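Local coordinates for protein E1 (PDB 3VX6) that activates the ubiquitin-like modifiers Atg12 and Atg8 as an E1-like enzyme, for their conjugation in autophagy and in cytoplasm-to-vacuole transport, at residues Val184-Lys187 with Asp191-Lys194; Glu197-Lys202 with Thr220-Leu225; Ile233-Leu236 with Ser242-Ala245. One frame throughout, in Å; residues are numbered along the deposited sequence.

The three contacts follow one another along the chain and reach the same mixed six-stranded sheet. Interaction 1 lies at the edge strand 184-186 and is a surface contact. Interactions 2 and 3 are buried. The centres of interactions 1 and 2 are about 9 Å apart, and Leu193 O lies 3.0 Å from Trp222 NE1, a probable hydrogen bond. Interactions 1 and 3 do not touch; their nearest atoms are about 7 Å apart. Interactions 2 and 3 have centres about 12 Å apart, and they use the neighbouring parallel strands 198-202 and 231-236. Across this part of the sheet, Lys198 NZ of interaction 2 forms a salt bridge to Glu244 OE1 of interaction 3 at 2.6 Å.

Interaction 1: residues Val184-Lys187 with Asp191-Lys194; sequences VIQK and DNLK
The flat amide of Asn192 is met at one edge by Lys187 O, which lies only 7° out of the amide plane. On one side of that plane, near the nitrogen, is Gln186 CB, 3.5 Å from Asn192 ND2. The edge contact is a hydrogen bond. Asn192 ND2 donates to Lys187 O over 2.8 Å, and the angle at the hydrogen is 163°. At the acceptor, ND2 lies in the carbonyl plane and uses a lone pair of the oxygen. Asn192 CB lies 3.3 Å from the same oxygen. The second torsion sets the aim: OD1 eclipses CA (chi2 -2°), which turns ND2 outward from its own backbone and across to the carbonyl of Lys187. Gln186 bends at chi2, and its CB, not its amide, does the touching. Lys187 contributes its carbonyl, while its long side chain leads away and touches Asp116.

The helix 190-195 is thereby tied to segment 184-187, only a few residues earlier. Asn192 also packs on Cys179 and Ile181 of strand 177-181. Lys187 O has a further, weak hydrogen bond with Thr189 OG1. With an alanine here in place of Asn192, Lys187 O would probably lose its in-plane N-H donor, and a gap would open beside Gln186 CB. The contact is small and partly exposed to solvent. It therefore rests on one well-directed neutral hydrogen bond, with little apolar burial and no pairing of charges.

Interaction 2: residues Glu197-Lys202 with Thr220-Leu225; sequences EKVVFK and TVWSKL
Strand 198-202 and helix 215-225 stay well apart as backbones here, the closest CA atoms being those of Val199 and Trp222 at 8.9 Å, and the indole of Trp222 spans the gap. No hydrogen bond crosses between the two segments. Val199 CG2 sits over one face of the six-membered ring, 12° off the ring normal, as a CH-pi contact. It lies 3.3 Å above the ring plane. Val199 CB adds to the cover at Trp222 CZ3, at 3.7 Å. The far end of the ring reaches the strand backbone, where Lys198 CA lies 3.6 Å from Trp222 CH2. Trp222 extends this far because CG is anti to the backbone N (chi1 -164°). On Val199, CG1 takes the place anti to the backbone N (chi1 168°), and CG2 falls beside that N and meets the ring.

The indole nitrogen is occupied elsewhere, by Leu193 O of helix 190-195. The CB of Lys198 points away from the helix, and its amine pairs with Glu244. The ring of Trp222 also meets Tyr231 edge-to-face and touches Ile233. The strand runs parallel to its neighbour 231-236, and the helix connects the two, so the contact packs the helix on the sheet in a beta-alpha-beta crossover. Val221 and Leu225 carry the same helix onto Leu113 of helix 97-114.

Interaction 3: residues Ile233-Leu236 with Ser242-Ala245; sequences ICFL and SFEA
The side chains of Phe235 and Phe243 lie obliquely to each other across a hydrogen-bonded antiparallel pair, neither stacked nor edge-to-face. The centroids of the Phe235 and Phe243 rings are 4.7 Å apart and the planes meet at 31°. The closest carbons of the two rings are modelled too near each other, so the fine detail of their fit is doubtful. Phe235 CB lies over the face of the Phe243 ring, 3.9 Å from its centroid, as a CH-pi contact. Phe243 CG stands between its backbone N and carbonyl carbon (chi1 70°), which swings the ring over its partner strand toward Phe235. The Phe235 ring has Ala245 CB at its edge, near its plane, 3.8 Å from CE2. One face of it is covered by Ile233 CG2 of its own strand. Thus Ile233, Phe235, Phe243 and Ala245 make one apolar layer on the same side of the sheet.

The backbones are joined by four hydrogen bonds. Ala245 N donates to Ile233 O at 2.6 Å, and Phe243 N to Phe235 O at 2.7 Å. The return bonds, Ile233 N to Ala245 O and Phe235 N to Phe243 O, are modelled very short, and their lengths are doubtful. Between these pairs, Glu244 CA gives a CA-H...O contact to Ile233 O at 3.3 Å. Cys234 and Glu244 form the non-hydrogen-bonded pair and point to the other face, where Glu244 OE1 has Lys198 as partner. Ser242 OG bonds to Arg237 O, across the connecting loop. Strands 231-236 and 243-250 are thus an antiparallel beta hairpin, both strands lying inside the sheet, flanked by 151-159 and 198-202, and covered on the Ile233 and Phe235 side by helix 215-225.

Interaction 1: residues Val184-Lys187 with Asp191-Lys194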
loop_
_atom_site.group_PDB
_atom_site.type_symbol
_atom_site.label_atom_id
_atom_site.label_comp_id
_atom_site.label_asym_id
_atom_site.label_seq_id
_atom_site.Cartn_x
_atom_site.Cartn_y
_atom_site.Cartn_z
ATOM N N VAL A 184 -4.968 11.553 -22.286
ATOM C CA VAL A 184 -4.884 10.104 -22.399
ATOM C C VAL A 184 -4.108 9.499 -21.226
ATOM O O VAL A 184 -3.051 9.993 -20.835
ATOM C CB VAL A 184 -4.231 9.677 -23.753
ATOM C CG1 VAL A 184 -4.858 10.463 -24.882
ATOM C CG2 VAL A 184 -2.734 9.912 -23.740
ATOM N N ILE A 185 -4.657 8.431 -20.657
ATOM C CA ILE A 185 -4.024 7.742 -19.540
ATOM C C ILE A 185 -2.692 7.148 -19.962
ATOM O O ILE A 185 -2.610 6.423 -20.940
ATOM C CB ILE A 185 -4.950 6.641 -18.998
ATOM C CG1 ILE A 185 -6.142 7.308 -18.323
ATOM C CG2 ILE A 185 -4.217 5.754 -18.010
ATOM C CD1 ILE A 185 -7.095 6.354 -17.716
ATOM N N GLN A 186 -1.649 7.475 -19.213
ATOM C CA GLN A 186 -0.300 7.004 -19.493
ATOM C C GLN A 186 0.341 6.446 -18.218
ATOM O O GLN A 186 -0.058 6.793 -17.103
ATOM C CB GLN A 186 0.546 8.166 -20.027
ATOM C CG GLN A 186 -0.002 8.809 -21.283
ATOM C CD GLN A 186 0.163 7.925 -22.500
ATOM O OE1 GLN A 186 -0.199 8.302 -23.611
ATOM N NE2 GLN A 186 0.723 6.738 -22.293
ATOM N N LYS A 187 1.345 5.590 -18.380
ATOM C CA LYS A 187 2.011 5.013 -17.222
ATOM C C LYS A 187 2.602 6.108 -16.331
ATOM O O LYS A 187 3.177 7.080 -16.819
ATOM C CB LYS A 187 3.111 4.052 -17.676
ATOM C CG LYS A 187 2.582 2.849 -18.441
ATOM C CD LYS A 187 3.695 1.908 -18.852
ATOM C CE LYS A 187 3.127 0.766 -19.683
ATOM N NZ LYS A 187 4.184 -0.128 -20.250
ATOM N N ASP A 191 9.303 10.526 -16.636
ATOM C CA ASP A 191 9.152 11.542 -17.677
ATOM C C ASP A 191 7.690 11.902 -17.925
ATOM O O ASP A 191 7.374 13.041 -18.276
ATOM C CB ASP A 191 9.827 11.103 -18.974
ATOM C CG ASP A 191 11.345 11.064 -18.855
ATOM O OD1 ASP A 191 11.928 11.846 -18.067
ATOM O OD2 ASP A 191 11.964 10.253 -19.573
ATOM N N ASN A 192 6.801 10.932 -17.740
ATOM C CA ASN A 192 5.376 11.173 -17.900
ATOM C C ASN A 192 4.911 12.003 -16.732
ATOM O O ASN A 192 4.102 12.915 -16.892
ATOM C CB ASN A 192 4.596 9.868 -17.911
ATOM C CG ASN A 192 4.568 9.241 -19.267
ATOM O OD1 ASN A 192 5.110 9.798 -20.224
ATOM N ND2 ASN A 192 3.934 8.078 -19.372
ATOM N N LEU A 193 5.437 11.689 -15.553
ATOM C CA LEU A 193 5.057 12.421 -14.352
ATOM C C LEU A 193 5.548 13.852 -14.405
ATOM O O LEU A 193 4.916 14.735 -13.838
ATOM C CB LEU A 193 5.582 11.715 -13.098
ATOM C CG LEU A 193 4.810 10.424 -12.815
ATOM C CD1 LEU A 193 5.576 9.556 -11.832
ATOM C CD2 LEU A 193 3.426 10.768 -12.299
ATOM N N LYS A 194 6.656 14.086 -15.097
ATOM C CA LYS A 194 7.189 15.435 -15.223
ATOM C C LYS A 194 6.316 16.316 -16.107
ATOM O O LYS A 194 6.347 17.542 -15.972
ATOM C CB LYS A 194 8.602 15.404 -15.793
ATOM C CG LYS A 194 9.623 14.871 -14.814
ATOM C CD LYS A 194 11.005 14.808 -15.416
ATOM C CE LYS A 194 12.014 14.332 -14.379
ATOM N NZ LYS A 194 13.373 14.121 -14.968
#

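Interaction 2: residues Glu197-Lys202 with Thr220-Leu225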
loop_
_atom_site.group_PDB
_atom_site.type_symbol
_atom_site.label_atom_id
_atom_site.label_comp_id
_atom_site.label_asym_id
_atom_site.label_seq_id
_atom_site.Cartn_x
_atom_site.Cartn_y
_atom_site.Cartn_z
ATOM N N GLU A 197 -0.691 15.909 -16.484
ATOM C CA GLU A 197 -1.572 16.898 -15.877
ATOM C C GLU A 197 -1.938 16.410 -14.501
ATOM O O GLU A 197 -2.223 17.205 -13.600
ATOM C CB GLU A 197 -2.877 17.061 -16.666
ATOM C CG GLU A 197 -2.729 17.607 -18.055
ATOM C CD GLU A 197 -2.462 16.531 -19.075
ATOM O OE1 GLU A 197 -3.346 15.657 -19.254
ATOM O OE2 GLU A 197 -1.370 16.570 -19.694
ATOM N N LYS A 198 -1.946 15.088 -14.357
ATOM C CA LYS A 198 -2.304 14.481 -13.098
ATOM C C LYS A 198 -2.021 13.004 -13.019
ATOM O O LYS A 198 -1.621 12.375 -13.993
ATOM C CB LYS A 198 -3.781 14.728 -12.812
ATOM C CG LYS A 198 -4.713 14.393 -13.942
ATOM C CD LYS A 198 -6.026 15.120 -13.732
ATOM C CE LYS A 198 -7.052 14.768 -14.798
ATOM N NZ LYS A 198 -8.243 15.657 -14.696
ATOM N N VAL A 199 -2.231 12.477 -11.821
ATOM C CA VAL A 199 -2.035 11.080 -11.496
ATOM C C VAL A 199 -3.371 10.480 -11.099
ATOM O O VAL A 199 -4.102 11.065 -10.310
ATOM C CB VAL A 199 -1.064 10.939 -10.318
ATOM C CG1 VAL A 199 -1.087 9.503 -9.768
ATOM C CG2 VAL A 199 0.329 11.334 -10.774
ATOM N N VAL A 200 -3.693 9.317 -11.653
ATOM C CA VAL A 200 -4.946 8.645 -11.329
ATOM C C VAL A 200 -4.614 7.451 -10.441
ATOM O O VAL A 200 -3.734 6.647 -10.751
ATOM C CB VAL A 200 -5.704 8.216 -12.610
ATOM C CG1 VAL A 200 -6.070 9.444 -13.403
ATOM C CG2 VAL A 200 -4.849 7.315 -13.464
ATOM N N PHE A 201 -5.320 7.353 -9.324
ATOM C CA PHE A 201 -5.074 6.313 -8.342
ATOM C C PHE A 201 -6.343 5.563 -7.938
ATOM O O PHE A 201 -7.352 6.173 -7.583
ATOM C CB PHE A 201 -4.424 6.980 -7.119
ATOM C CG PHE A 201 -4.292 6.097 -5.908
ATOM C CD1 PHE A 201 -4.584 6.603 -4.642
ATOM C CD2 PHE A 201 -3.840 4.791 -6.011
ATOM C CE1 PHE A 201 -4.430 5.829 -3.513
ATOM C CE2 PHE A 201 -3.682 4.006 -4.879
ATOM C CZ PHE A 201 -3.975 4.522 -3.634
ATOM N N LYS A 202 -6.300 4.236 -8.031
ATOM C CA LYS A 202 -7.430 3.426 -7.607
ATOM C C LYS A 202 -7.207 3.353 -6.105
ATOM O O LYS A 202 -6.495 2.494 -5.587
ATOM C CB LYS A 202 -7.386 2.049 -8.264
ATOM C CG LYS A 202 -7.962 2.083 -9.675
ATOM C CD LYS A 202 -7.274 1.126 -10.649
ATOM C CE LYS A 202 -7.938 1.218 -12.014
ATOM N NZ LYS A 202 -7.379 0.267 -13.005
ATOM N N THR A 220 4.958 12.276 -2.345
ATOM C CA THR A 220 6.380 12.359 -2.093
ATOM C C THR A 220 7.207 12.075 -3.353
ATOM O O THR A 220 8.169 12.783 -3.661
ATOM C CB THR A 220 6.766 11.384 -0.968
ATOM O OG1 THR A 220 6.099 11.771 0.236
ATOM C CG2 THR A 220 8.265 11.388 -0.736
ATOM N N VAL A 221 6.836 11.048 -4.097
ATOM C CA VAL A 221 7.614 10.740 -5.279
ATOM C C VAL A 221 7.411 11.762 -6.384
ATOM O O VAL A 221 8.357 12.340 -6.911
ATOM C CB VAL A 221 7.277 9.359 -5.808
ATOM C CG1 VAL A 221 8.037 9.119 -7.088
ATOM C CG2 VAL A 221 7.616 8.314 -4.753
ATOM N N TRP A 222 6.164 11.976 -6.744
ATOM C CA TRP A 222 5.855 12.926 -7.778
ATOM C C TRP A 222 6.518 14.287 -7.476
ATOM O O TRP A 222 6.973 14.979 -8.389
ATOM C CB TRP A 222 4.344 13.052 -7.850
ATOM C CG TRP A 222 3.837 13.679 -9.070
ATOM C CD1 TRP A 222 4.556 14.078 -10.168
ATOM C CD2 TRP A 222 2.480 14.011 -9.331
ATOM N NE1 TRP A 222 3.715 14.643 -11.095
ATOM C CE2 TRP A 222 2.433 14.614 -10.605
ATOM C CE3 TRP A 222 1.292 13.856 -8.610
ATOM C CZ2 TRP A 222 1.246 15.067 -11.168
ATOM C CZ3 TRP A 222 0.115 14.305 -9.169
ATOM C CH2 TRP A 222 0.098 14.903 -10.437
ATOM N N SER A 223 6.577 14.641 -6.190
ATOM C CA SER A 223 7.173 15.890 -5.717
ATOM C C SER A 223 8.615 16.076 -6.142
ATOM O O SER A 223 8.981 17.098 -6.708
ATOM C CB SER A 223 7.144 15.963 -4.186
ATOM O OG SER A 223 5.858 16.263 -3.693
ATOM N N LYS A 224 9.439 15.093 -5.823
ATOM C CA LYS A 224 10.846 15.160 -6.146
ATOM C C LYS A 224 11.116 15.044 -7.648
ATOM O O LYS A 224 12.078 15.623 -8.152
ATOM C CB LYS A 224 11.595 14.070 -5.363
ATOM C CG LYS A 224 11.636 14.343 -3.860
ATOM C CD LYS A 224 12.184 13.170 -3.064
ATOM C CE LYS A 224 12.022 13.384 -1.554
ATOM N NZ LYS A 224 13.060 14.277 -0.948
ATOM N N LEU A 225 10.259 14.309 -8.351
ATOM C CA LEU A 225 10.392 14.094 -9.790
ATOM C C LEU A 225 9.975 15.338 -10.528
ATOM O O LEU A 225 10.676 15.840 -11.389
ATOM C CB LEU A 225 9.488 12.951 -10.261
ATOM C CG LEU A 225 9.988 11.538 -10.047
ATOM C CD1 LEU A 225 9.046 10.565 -10.727
ATOM C CD2 LEU A 225 11.384 11.425 -10.623
#

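Interaction 3: residues Ile233-Leu236 with Ser242-Ala245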
loop_
_atom_site.group_PDB
_atom_site.type_symbol
_atom_site.label_atom_id
_atom_site.label_comp_id
_atom_site.label_asym_id
_atom_site.label_seq_id
_atom_site.Cartn_x
_atom_site.Cartn_y
_atom_site.Cartn_z
ATOM N N ILE A 233 -4.398 14.551 -8.179
ATOM C CA ILE A 233 -4.556 13.107 -8.154
ATOM C C ILE A 233 -6.010 12.686 -8.204
ATOM O O ILE A 233 -6.824 13.142 -7.401
ATOM C CB ILE A 233 -3.937 12.511 -6.889
ATOM C CG1 ILE A 233 -2.444 12.851 -6.837
ATOM C CG2 ILE A 233 -4.182 11.008 -6.857
ATOM C CD1 ILE A 233 -1.785 12.498 -5.531
ATOM N N CYS A 234 -6.333 11.816 -9.156
ATOM C CA CYS A 234 -7.691 11.296 -9.293
ATOM C C CYS A 234 -7.806 10.035 -8.445
ATOM O O CYS A 234 -7.058 9.082 -8.635
ATOM C CB CYS A 234 -7.987 10.946 -10.753
ATOM S SG CYS A 234 -7.964 12.350 -11.854
ATOM N N PHE A 235 -8.738 10.033 -7.506
ATOM C CA PHE A 235 -8.932 8.885 -6.635
ATOM C C PHE A 235 -10.164 8.116 -7.069
ATOM O O PHE A 235 -11.289 8.504 -6.767
ATOM C CB PHE A 235 -9.062 9.359 -5.190
ATOM C CG PHE A 235 -7.819 10.036 -4.670
ATOM C CD1 PHE A 235 -6.675 9.294 -4.382
ATOM C CD2 PHE A 235 -7.776 11.420 -4.504
ATOM C CE1 PHE A 235 -5.506 9.920 -3.933
ATOM C CE2 PHE A 235 -6.610 12.054 -4.055
ATOM C CZ PHE A 235 -5.475 11.303 -3.771
ATOM N N LEU A 236 -9.950 7.030 -7.796
ATOM C CA LEU A 236 -11.068 6.236 -8.273
ATOM C C LEU A 236 -11.534 5.183 -7.284
ATOM O O LEU A 236 -10.735 4.475 -6.670
ATOM C CB LEU A 236 -10.727 5.584 -9.612
ATOM C CG LEU A 236 -10.593 6.607 -10.739
ATOM C CD1 LEU A 236 -9.253 7.318 -10.617
ATOM C CD2 LEU A 236 -10.705 5.914 -12.083
ATOM N N SER A 242 -15.344 8.026 -5.849
ATOM C CA SER A 242 -14.191 8.477 -6.637
ATOM C C SER A 242 -14.152 9.997 -6.807
ATOM O O SER A 242 -15.143 10.621 -7.202
ATOM C CB SER A 242 -14.171 7.796 -8.010
ATOM O OG SER A 242 -15.439 7.233 -8.317
ATOM N N PHE A 243 -13.002 10.587 -6.491
ATOM C CA PHE A 243 -12.824 12.031 -6.598
ATOM C C PHE A 243 -11.409 12.392 -7.035
ATOM O O PHE A 243 -10.466 11.654 -6.777
ATOM C CB PHE A 243 -13.082 12.696 -5.249
ATOM C CG PHE A 243 -12.020 12.402 -4.213
ATOM C CD1 PHE A 243 -11.909 11.133 -3.648
ATOM C CD2 PHE A 243 -11.123 13.395 -3.816
ATOM C CE1 PHE A 243 -10.922 10.861 -2.706
ATOM C CE2 PHE A 243 -10.133 13.134 -2.875
ATOM C CZ PHE A 243 -10.030 11.865 -2.318
ATOM N N GLU A 244 -11.266 13.533 -7.696
ATOM C CA GLU A 244 -9.954 13.997 -8.128
ATOM C C GLU A 244 -9.558 15.096 -7.153
ATOM O O GLU A 244 -10.409 15.852 -6.689
ATOM C CB GLU A 244 -10.018 14.576 -9.542
ATOM C CG GLU A 244 -8.701 15.175 -10.006
ATOM C CD GLU A 244 -8.768 15.742 -11.416
ATOM O OE1 GLU A 244 -9.062 14.972 -12.356
ATOM O OE2 GLU A 244 -8.518 16.958 -11.585
ATOM N N ALA A 245 -8.277 15.190 -6.834
ATOM C CA ALA A 245 -7.833 16.217 -5.914
ATOM C C ALA A 245 -6.498 16.869 -6.285
ATOM O O ALA A 245 -5.589 16.236 -6.818
ATOM C CB ALA A 245 -7.765 15.644 -4.514
#